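Local coordinates for uncharacterized conserved protein (PDB 2QYA), which is of unknown function but belongs to the DUF424 family and forms a two-subunit assembly of small alpha/beta chains in a methanogenic archaeon, at residues K57-A62 / A88-E93; L38-P43 / N75-L80; S83-A88 / V105-L110. The protein carries 2 engineered substitutions. One frame throughout, in Å; residues are numbered along the deposited sequence.

Interaction 1 of 3, residues K57-A62 / A88-E93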
loop_
_atom_site.group_PDB
_atom_site.type_symbol
_atom_site.label_atom_id
_atom_site.label_comp_id
_atom_site.label_asym_id
_atom_site.label_seq_id
_atom_site.Cartn_x
_atom_site.Cartn_y
_atom_site.Cartn_z
ATOM N N LYS A 57 2.305 -3.033 -19.738
ATOM C CA LYS A 57 0.975 -2.594 -20.172
ATOM C C LYS A 57 0.004 -2.527 -18.981
ATOM O O LYS A 57 -0.681 -1.521 -18.804
ATOM C CB LYS A 57 0.458 -3.495 -21.296
ATOM C CG LYS A 57 -0.989 -3.291 -21.688
ATOM C CD LYS A 57 -1.329 -3.973 -23.027
ATOM C CE LYS A 57 -2.839 -3.869 -23.351
ATOM N NZ LYS A 57 -3.651 -4.835 -22.512
ATOM N N LYS A 58 -0.047 -3.587 -18.171
ATOM C CA LYS A 58 -0.939 -3.617 -16.998
ATOM C C LYS A 58 -0.610 -2.527 -15.964
ATOM O O LYS A 58 -1.505 -1.976 -15.330
ATOM C CB LYS A 58 -0.953 -4.996 -16.323
ATOM C CG LYS A 58 -2.275 -5.792 -16.480
ATOM C CD LYS A 58 -2.525 -6.258 -17.933
ATOM C CE LYS A 58 -3.793 -7.186 -18.083
ATOM N NZ LYS A 58 -3.636 -8.540 -17.435
ATOM N N ILE A 59 0.672 -2.265 -15.781
ATOM C CA ILE A 59 1.151 -1.230 -14.859
ATOM C C ILE A 59 0.699 0.141 -15.330
ATOM O O ILE A 59 0.089 0.871 -14.566
ATOM C CB ILE A 59 2.707 -1.323 -14.630
ATOM C CG1 ILE A 59 2.994 -2.005 -13.314
ATOM C CG2 ILE A 59 3.361 0.020 -14.589
ATOM C CD1 ILE A 59 2.588 -3.387 -13.284
ATOM N N ARG A 60 0.941 0.448 -16.599
ATOM C CA ARG A 60 0.412 1.651 -17.221
ATOM C C ARG A 60 -1.079 1.808 -16.984
ATOM O O ARG A 60 -1.534 2.891 -16.620
ATOM C CB ARG A 60 0.621 1.633 -18.726
ATOM C CG ARG A 60 1.967 2.045 -19.196
ATOM C CD ARG A 60 1.977 2.191 -20.725
ATOM N NE ARG A 60 3.343 2.094 -21.243
ATOM C CZ ARG A 60 3.858 1.031 -21.877
ATOM N NH1 ARG A 60 3.118 -0.058 -22.130
ATOM N NH2 ARG A 60 5.128 1.068 -22.281
ATOM N N GLU A 61 -1.841 0.744 -17.226
ATOM C CA GLU A 61 -3.300 0.838 -17.143
ATOM C C GLU A 61 -3.794 1.055 -15.715
ATOM O O GLU A 61 -4.749 1.778 -15.516
ATOM C CB GLU A 61 -3.974 -0.407 -17.723
ATOM C CG GLU A 61 -3.798 -0.605 -19.243
ATOM C CD GLU A 61 -4.165 -2.039 -19.696
ATOM O OE1 GLU A 61 -4.171 -2.962 -18.841
ATOM O OE2 GLU A 61 -4.435 -2.240 -20.902
ATOM N N ALA A 62 -3.169 0.403 -14.732
ATOM C CA ALA A 62 -3.590 0.554 -13.349
ATOM C C ALA A 62 -3.256 1.972 -12.869
ATOM O O ALA A 62 -4.035 2.561 -12.129
ATOM C CB ALA A 62 -2.951 -0.495 -12.458
ATOM N N ALA A 88 7.406 1.095 -18.682
ATOM C CA ALA A 88 6.077 1.687 -18.518
ATOM C C ALA A 88 6.122 3.222 -18.506
ATOM O O ALA A 88 5.079 3.863 -18.517
ATOM C CB ALA A 88 5.396 1.146 -17.256
ATOM N N GLY A 89 7.328 3.791 -18.475
ATOM C CA GLY A 89 7.546 5.249 -18.459
ATOM C C GLY A 89 7.398 5.841 -17.068
ATOM O O GLY A 89 7.169 7.046 -16.914
ATOM N N LEU A 90 7.536 4.999 -16.050
ATOM C CA LEU A 90 7.218 5.386 -14.696
ATOM C C LEU A 90 8.454 5.866 -13.938
ATOM O O LEU A 90 8.342 6.636 -12.979
ATOM C CB LEU A 90 6.555 4.207 -13.970
ATOM C CG LEU A 90 5.031 4.159 -13.697
ATOM C CD1 LEU A 90 4.158 5.136 -14.472
ATOM C CD2 LEU A 90 4.526 2.733 -13.857
ATOM N N ALA A 91 9.621 5.402 -14.374
ATOM C CA ALA A 91 10.893 5.747 -13.755
ATOM C C ALA A 91 11.977 5.786 -14.828
ATOM O O ALA A 91 11.850 5.090 -15.838
ATOM C CB ALA A 91 11.251 4.740 -12.676
ATOM N N ARG A 92 13.015 6.611 -14.613
ATOM C CA ARG A 92 14.212 6.623 -15.471
ATOM C C ARG A 92 15.142 5.498 -15.044
ATOM O O ARG A 92 15.183 5.116 -13.869
ATOM C CB ARG A 92 14.996 7.946 -15.362
ATOM C CG ARG A 92 14.270 9.253 -15.765
ATOM C CD ARG A 92 15.263 10.464 -15.748
ATOM N NE ARG A 92 16.058 10.543 -14.508
ATOM C CZ ARG A 92 15.751 11.293 -13.438
ATOM N NH1 ARG A 92 14.663 12.058 -13.428
ATOM N NH2 ARG A 92 16.536 11.278 -12.363
ATOM N N GLU A 93 15.917 4.983 -15.986
ATOM C CA GLU A 93 16.862 3.929 -15.670
ATOM C C GLU A 93 17.739 4.308 -14.499
ATOM O O GLU A 93 18.005 3.464 -13.648
ATOM C CB GLU A 93 17.706 3.535 -16.893
ATOM C CG GLU A 93 16.857 2.918 -18.015
ATOM C CD GLU A 93 17.683 2.262 -19.111
ATOM O OE1 GLU A 93 17.480 2.633 -20.304
ATOM O OE2 GLU A 93 18.539 1.397 -18.778
#

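Interaction 2 of 3, residues L38-P43 / N75-L80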
loop_
_atom_site.group_PDB
_atom_site.type_symbol
_atom_site.label_atom_id
_atom_site.label_comp_id
_atom_site.label_asym_id
_atom_site.label_seq_id
_atom_site.Cartn_x
_atom_site.Cartn_y
_atom_site.Cartn_z
ATOM N N LEU A 38 16.301 -10.284 3.784
ATOM C CA LEU A 38 15.022 -10.204 3.111
ATOM C C LEU A 38 14.624 -11.592 2.635
ATOM O O LEU A 38 15.362 -12.258 1.916
ATOM C CB LEU A 38 15.030 -9.181 1.958
ATOM C CG LEU A 38 13.733 -9.045 1.132
ATOM C CD1 LEU A 38 12.486 -8.713 1.978
ATOM C CD2 LEU A 38 13.877 -8.054 -0.024
ATOM N N HIS A 39 13.450 -12.017 3.079
ATOM C CA HIS A 39 12.810 -13.235 2.593
ATOM C C HIS A 39 11.848 -12.857 1.468
ATOM O O HIS A 39 10.865 -12.153 1.701
ATOM C CB HIS A 39 12.054 -13.923 3.740
ATOM C CG HIS A 39 12.857 -14.043 5.000
ATOM N ND1 HIS A 39 12.774 -13.124 6.024
ATOM C CD2 HIS A 39 13.772 -14.962 5.391
ATOM C CE1 HIS A 39 13.594 -13.480 6.998
ATOM N NE2 HIS A 39 14.210 -14.593 6.640
ATOM N N ILE A 40 12.147 -13.291 0.248
ATOM C CA ILE A 40 11.240 -13.043 -0.882
ATOM C C ILE A 40 10.111 -14.085 -0.804
ATOM O O ILE A 40 10.057 -15.038 -1.586
ATOM C CB ILE A 40 11.951 -13.052 -2.272
ATOM C CG1 ILE A 40 13.387 -12.532 -2.192
ATOM C CG2 ILE A 40 11.182 -12.250 -3.281
ATOM C CD1 ILE A 40 13.567 -11.147 -1.599
ATOM N N SER A 41 9.213 -13.873 0.159
ATOM C CA SER A 41 8.225 -14.874 0.579
ATOM C C SER A 41 6.966 -14.846 -0.258
ATOM O O SER A 41 6.507 -13.779 -0.654
ATOM C CB SER A 41 7.859 -14.692 2.066
ATOM O OG SER A 41 7.033 -13.551 2.278
ATOM N N GLU A 42 6.418 -16.040 -0.487
ATOM C CA GLU A 42 5.220 -16.263 -1.300
ATOM C C GLU A 42 4.015 -15.387 -0.933
ATOM O O GLU A 42 3.378 -14.815 -1.832
ATOM C CB GLU A 42 4.840 -17.756 -1.330
ATOM C CG GLU A 42 3.388 -18.032 -1.752
ATOM C CD GLU A 42 3.222 -19.214 -2.733
ATOM O OE1 GLU A 42 4.239 -19.704 -3.292
ATOM O OE2 GLU A 42 2.049 -19.628 -2.957
ATOM N N PRO A 43 3.693 -15.257 0.372
ATOM C CA PRO A 43 2.526 -14.405 0.640
ATOM C C PRO A 43 2.692 -12.964 0.095
ATOM O O PRO A 43 1.806 -12.488 -0.594
ATOM C CB PRO A 43 2.396 -14.447 2.166
ATOM C CG PRO A 43 3.743 -14.866 2.651
ATOM C CD PRO A 43 4.278 -15.791 1.613
ATOM N N ASN A 75 6.224 -1.224 -5.995
ATOM C CA ASN A 75 7.399 -1.867 -5.472
ATOM C C ASN A 75 7.824 -2.880 -6.535
ATOM O O ASN A 75 7.028 -3.742 -6.909
ATOM C CB ASN A 75 7.091 -2.621 -4.177
ATOM C CG ASN A 75 5.914 -2.029 -3.405
ATOM O OD1 ASN A 75 4.942 -2.738 -3.124
ATOM N ND2 ASN A 75 5.989 -0.724 -3.063
ATOM N N ALA A 76 9.060 -2.753 -7.021
ATOM C CA ALA A 76 9.631 -3.700 -7.976
ATOM C C ALA A 76 10.987 -4.228 -7.501
ATOM O O ALA A 76 11.853 -3.465 -7.074
ATOM C CB ALA A 76 9.707 -3.069 -9.368
ATOM N N LEU A 77 11.129 -5.549 -7.506
ATOM C CA LEU A 77 12.338 -6.217 -7.111
ATOM C C LEU A 77 12.844 -7.155 -8.237
ATOM O O LEU A 77 12.148 -8.118 -8.640
ATOM C CB LEU A 77 12.110 -7.002 -5.812
ATOM C CG LEU A 77 13.312 -7.771 -5.241
ATOM C CD1 LEU A 77 14.396 -6.840 -4.621
ATOM C CD2 LEU A 77 12.860 -8.877 -4.251
ATOM N N GLY A 78 14.069 -6.888 -8.701
ATOM C CA GLY A 78 14.697 -7.637 -9.793
ATOM C C GLY A 78 14.951 -6.813 -11.037
ATOM O O GLY A 78 14.312 -5.791 -11.284
ATOM N N GLU A 79 15.900 -7.289 -11.836
ATOM C CA GLU A 79 16.338 -6.630 -13.059
ATOM C C GLU A 79 15.212 -6.495 -14.070
ATOM O O GLU A 79 14.968 -5.423 -14.600
ATOM C CB GLU A 79 17.511 -7.428 -13.653
ATOM C CG GLU A 79 17.951 -6.991 -15.037
ATOM C CD GLU A 79 19.319 -7.550 -15.420
ATOM O OE1 GLU A 79 19.774 -8.536 -14.779
ATOM O OE2 GLU A 79 19.933 -6.993 -16.370
ATOM N N LEU A 80 14.523 -7.601 -14.344
ATOM C CA LEU A 80 13.376 -7.584 -15.240
ATOM C C LEU A 80 12.243 -6.734 -14.682
ATOM O O LEU A 80 11.673 -5.929 -15.402
ATOM C CB LEU A 80 12.889 -9.028 -15.476
ATOM C CG LEU A 80 12.084 -9.288 -16.747
ATOM C CD1 LEU A 80 12.989 -9.081 -17.974
ATOM C CD2 LEU A 80 11.434 -10.697 -16.748
#

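Interaction 3 of 3, residues S83-A88 / V105-L110. Engineered in segment 105-110: Met107 (natural residue Ile).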
loop_
_atom_site.group_PDB
_atom_site.type_symbol
_atom_site.label_atom_id
_atom_site.label_comp_id
_atom_site.label_asym_id
_atom_site.label_seq_id
_atom_site.Cartn_x
_atom_site.Cartn_y
_atom_site.Cartn_z
ATOM N N SER A 83 13.013 -3.061 -15.032
ATOM C CA SER A 83 12.977 -2.725 -16.454
ATOM C C SER A 83 11.541 -2.559 -16.915
ATOM O O SER A 83 11.263 -1.770 -17.807
ATOM C CB SER A 83 13.711 -3.790 -17.289
ATOM O OG SER A 83 12.819 -4.819 -17.686
ATOM N N VAL A 84 10.627 -3.298 -16.286
ATOM C CA VAL A 84 9.189 -3.117 -16.510
ATOM C C VAL A 84 8.743 -1.732 -16.071
ATOM O O VAL A 84 7.978 -1.073 -16.772
ATOM C CB VAL A 84 8.333 -4.195 -15.763
ATOM C CG1 VAL A 84 6.841 -3.812 -15.785
ATOM C CG2 VAL A 84 8.533 -5.585 -16.401
ATOM N N VAL A 85 9.192 -1.298 -14.895
ATOM C CA VAL A 85 8.804 0.020 -14.395
ATOM C C VAL A 85 9.310 1.124 -15.346
ATOM O O VAL A 85 8.572 2.060 -15.654
ATOM C CB VAL A 85 9.283 0.245 -12.947
ATOM C CG1 VAL A 85 8.879 1.635 -12.470
ATOM C CG2 VAL A 85 8.714 -0.842 -12.017
ATOM N N VAL A 86 10.548 0.972 -15.831
ATOM C CA VAL A 86 11.167 1.897 -16.801
ATOM C C VAL A 86 10.383 1.859 -18.110
ATOM O O VAL A 86 10.019 2.908 -18.676
ATOM C CB VAL A 86 12.702 1.560 -17.076
ATOM C CG1 VAL A 86 13.325 2.476 -18.163
ATOM C CG2 VAL A 86 13.512 1.654 -15.848
ATOM N N ASP A 87 10.087 0.654 -18.590
ATOM C CA ASP A 87 9.425 0.554 -19.881
ATOM C C ASP A 87 7.996 1.044 -19.866
ATOM O O ASP A 87 7.429 1.350 -20.918
ATOM C CB ASP A 87 9.472 -0.860 -20.435
ATOM C CG ASP A 87 9.781 -0.879 -21.900
ATOM O OD1 ASP A 87 10.947 -1.194 -22.237
ATOM O OD2 ASP A 87 8.887 -0.544 -22.713
ATOM N N ALA A 88 7.406 1.095 -18.682
ATOM C CA ALA A 88 6.077 1.687 -18.518
ATOM C C ALA A 88 6.122 3.222 -18.506
ATOM O O ALA A 88 5.079 3.863 -18.517
ATOM C CB ALA A 88 5.396 1.146 -17.256
ATOM N N VAL A 105 13.053 -0.766 -6.894
ATOM C CA VAL A 105 12.448 0.557 -6.911
ATOM C C VAL A 105 11.152 0.572 -6.078
ATOM O O VAL A 105 10.377 -0.394 -6.085
ATOM C CB VAL A 105 12.254 1.135 -8.338
ATOM C CG1 VAL A 105 11.019 0.555 -9.069
ATOM C CG2 VAL A 105 12.158 2.699 -8.251
ATOM N N GLN A 106 10.977 1.662 -5.319
ATOM C CA GLN A 106 9.726 1.987 -4.631
ATOM C C GLN A 106 9.256 3.402 -5.030
ATOM O O GLN A 106 10.063 4.368 -5.002
ATOM C CB GLN A 106 9.933 1.864 -3.129
ATOM C CG GLN A 106 8.630 1.738 -2.306
ATOM C CD GLN A 106 8.725 0.692 -1.187
ATOM O OE1 GLN A 106 7.714 0.266 -0.640
ATOM N NE2 GLN A 106 9.937 0.281 -0.854
ATOM N N MET A 107 7.980 3.510 -5.432
ATOM C CA MET A 107 7.365 4.747 -5.892
ATOM C C MET A 107 5.968 4.962 -5.255
ATOM O O MET A 107 5.190 4.016 -5.091
ATOM C CB MET A 107 7.118 4.753 -7.402
ATOM C CG MET A 107 8.171 4.191 -8.345
ATOM S SD MET A 107 7.529 4.398 -10.035
ATOM C CE MET A 107 7.299 6.153 -10.124
ATOM N N TYR A 108 5.645 6.207 -4.927
ATOM C CA TYR A 108 4.310 6.561 -4.485
ATOM C C TYR A 108 3.791 7.563 -5.470
ATOM O O TYR A 108 4.427 8.605 -5.707
ATOM C CB TYR A 108 4.323 7.141 -3.088
ATOM C CG TYR A 108 4.879 6.165 -2.080
ATOM C CD1 TYR A 108 4.062 5.158 -1.538
ATOM C CD2 TYR A 108 6.228 6.201 -1.720
ATOM C CE1 TYR A 108 4.559 4.231 -0.645
ATOM C CE2 TYR A 108 6.738 5.290 -0.803
ATOM C CZ TYR A 108 5.890 4.301 -0.279
ATOM O OH TYR A 108 6.377 3.385 0.624
ATOM N N ILE A 109 2.662 7.233 -6.083
ATOM C CA ILE A 109 2.057 8.088 -7.067
ATOM C C ILE A 109 0.756 8.485 -6.449
ATOM O O ILE A 109 -0.164 7.663 -6.366
ATOM C CB ILE A 109 1.834 7.356 -8.380
ATOM C CG1 ILE A 109 3.159 6.757 -8.885
ATOM C CG2 ILE A 109 1.215 8.309 -9.436
ATOM C CD1 ILE A 109 3.041 5.953 -10.180
ATOM N N LEU A 110 0.683 9.736 -5.969
ATOM C CA LEU A 110 -0.528 10.236 -5.324
ATOM C C LEU A 110 -1.549 10.679 -6.365
ATOM O O LEU A 110 -1.184 10.975 -7.488
ATOM C CB LEU A 110 -0.198 11.333 -4.275
ATOM C CG LEU A 110 0.179 10.715 -2.909
ATOM C CD1 LEU A 110 1.588 10.059 -2.879
ATOM C CD2 LEU A 110 0.031 11.734 -1.784
#

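Interaction 1 of 3, residues K57-A62 / A88-E93
Ala88, where helix 79-87 runs out into the following loop, packs on one side of helix 52-66 in a small, mainly apolar and partly buried contact where the two helices lie beside each other over the large sheet. The backbones come close, with the CA atoms of Arg60 and Ala88 5.8 Å apart, an approach that suits the short side chain of alanine. Its CB lies 3.5 Å from Ile59 CG2 and 4.0 Å from Arg60 CG, between two successive residues of the helix. Ile59 is the buried member: its branches also meet Leu8, Leu19 and Leu21 of the sheet, and CG2 is turned toward Leu90, whose exact spacing from it is doubtful. Arg60 lies on the solvent side of the contact. With CG beside its backbone N (chi1 -82°) and the chain extended as far as NE, it runs across Ala88, its aliphatic part against the alanine and NE 3.7 Å from Ala88 O, so the charged end stays at the surface. Gly89 then turns the chain away at positive phi (82°), which a residue without a side chain adopts easily. Two bonds reach back into the last helical turn, the Schellman motif that commonly terminates an alpha helix.

Interaction 2 of 3, residues L38-P43 / N75-L80
Ile40 and Leu77 face each other across 9.3 Å between their CA atoms, a separation bridged by side chains alone, with Ile40 at the centre of an inverse gamma turn just after strand 36-39 and Leu77 closing strand 71-77. Their side chains reach toward each other tip to tip. Leu77 CD2 is the atom that does the touching: it lies 3.6 Å from Ile40 CD1 and 3.9 Å from Ile40 CG2, and so meets the ends of both branches of the isoleucine. The extended start of the leucine, with CG opposite the backbone N (chi1 -180°), carries that methyl out from the strand. Leu38 adds a looser touch, its CD2 4.4 Å from Leu77 CD2. Leucine and isoleucine suit these buried places because each is branched and ends in methyl groups, with no polar atom to be satisfied. Around them, Ile40 also meets Cys22, Val29 and Tyr45, while Leu77 rests on Leu26 and His104. Gly78 next starts helix 79-87 at its N-cap, with backbone angles (115°, 158°) that a side chain would obstruct. Since the three touching residues are all buried and bring only methyl groups together, the contact depends on dispersion and the exclusion of water, and joins the end of the small hairpin, and the turn that follows it, to the main sheet without a directional bond.

Interaction 3 of 3, residues S83-A88 / V105-L110
Val85 of helix 79-87 makes the apolar contact with strand 103-109, meeting two residues, Val105 and Met107, whose side chains rise from the same face of the strand. The first pairing is between branched side chains that approach end to end: Val85 CG2 lies 4.0 Å from Val105 CG1, and Val85 CG1 is 4.2 Å from that same methyl. Val105 holds CG1 between its backbone N and carbonyl carbon (chi1 79°), which turns this branch to the helix. Valine suits both positions, since it is compact enough to fit between helix and sheet, where the CA atoms of the two valines are 8.3 Å apart.

The second pairing involves sulfur. Met107, an engineered residue where the natural sequence has isoleucine, lies alongside Val85, the two running in contrary directions, with Met107 SD 3.9 Å from Val85 CG1; its chain bends at the sulfur (chi3 59°).

Beyond this pair of segments, Val85 also packs on Leu21, Ala76 and Leu90. Polar side chains take the alternate strand positions: Gln106 is hydrogen-bonded to Thr71 of the second subunit, and the Tyr108 ring meets Tyr108 of that subunit edge-to-face. The chemistry is therefore divided between the two faces of the strand: nondirectional methyl contacts, joined in this construct by the sulfur of the engineered Met107, seat the helix on one, and polar and aromatic groups meet the second subunit on the other.

How the interactions relate
From the N terminus, residues 38-43 come first and wait for 75-80 to close interaction 2. Helix 52-66 lies inside that loop, and its partner 88-93 follows after it, so interactions 1 and 2 cross, about 18 Å apart between centres. Interaction 3 joins 83-88 to 105-110 and likewise crosses interaction 1, sharing Ala88 with it, whereas interaction 2 is complete before interaction 3 begins. Interactions 2 and 3 share helix 79-87 and meet where Ala76 packs on Val85 and, between neighbouring strands, Ala76 N probably bonds to Val105 O. Interaction 2 ties the hairpin to the sheet, interaction 3 seats helix 79-87 on it, and interaction 1 binds helix 52-66 to the loop leaving that helix.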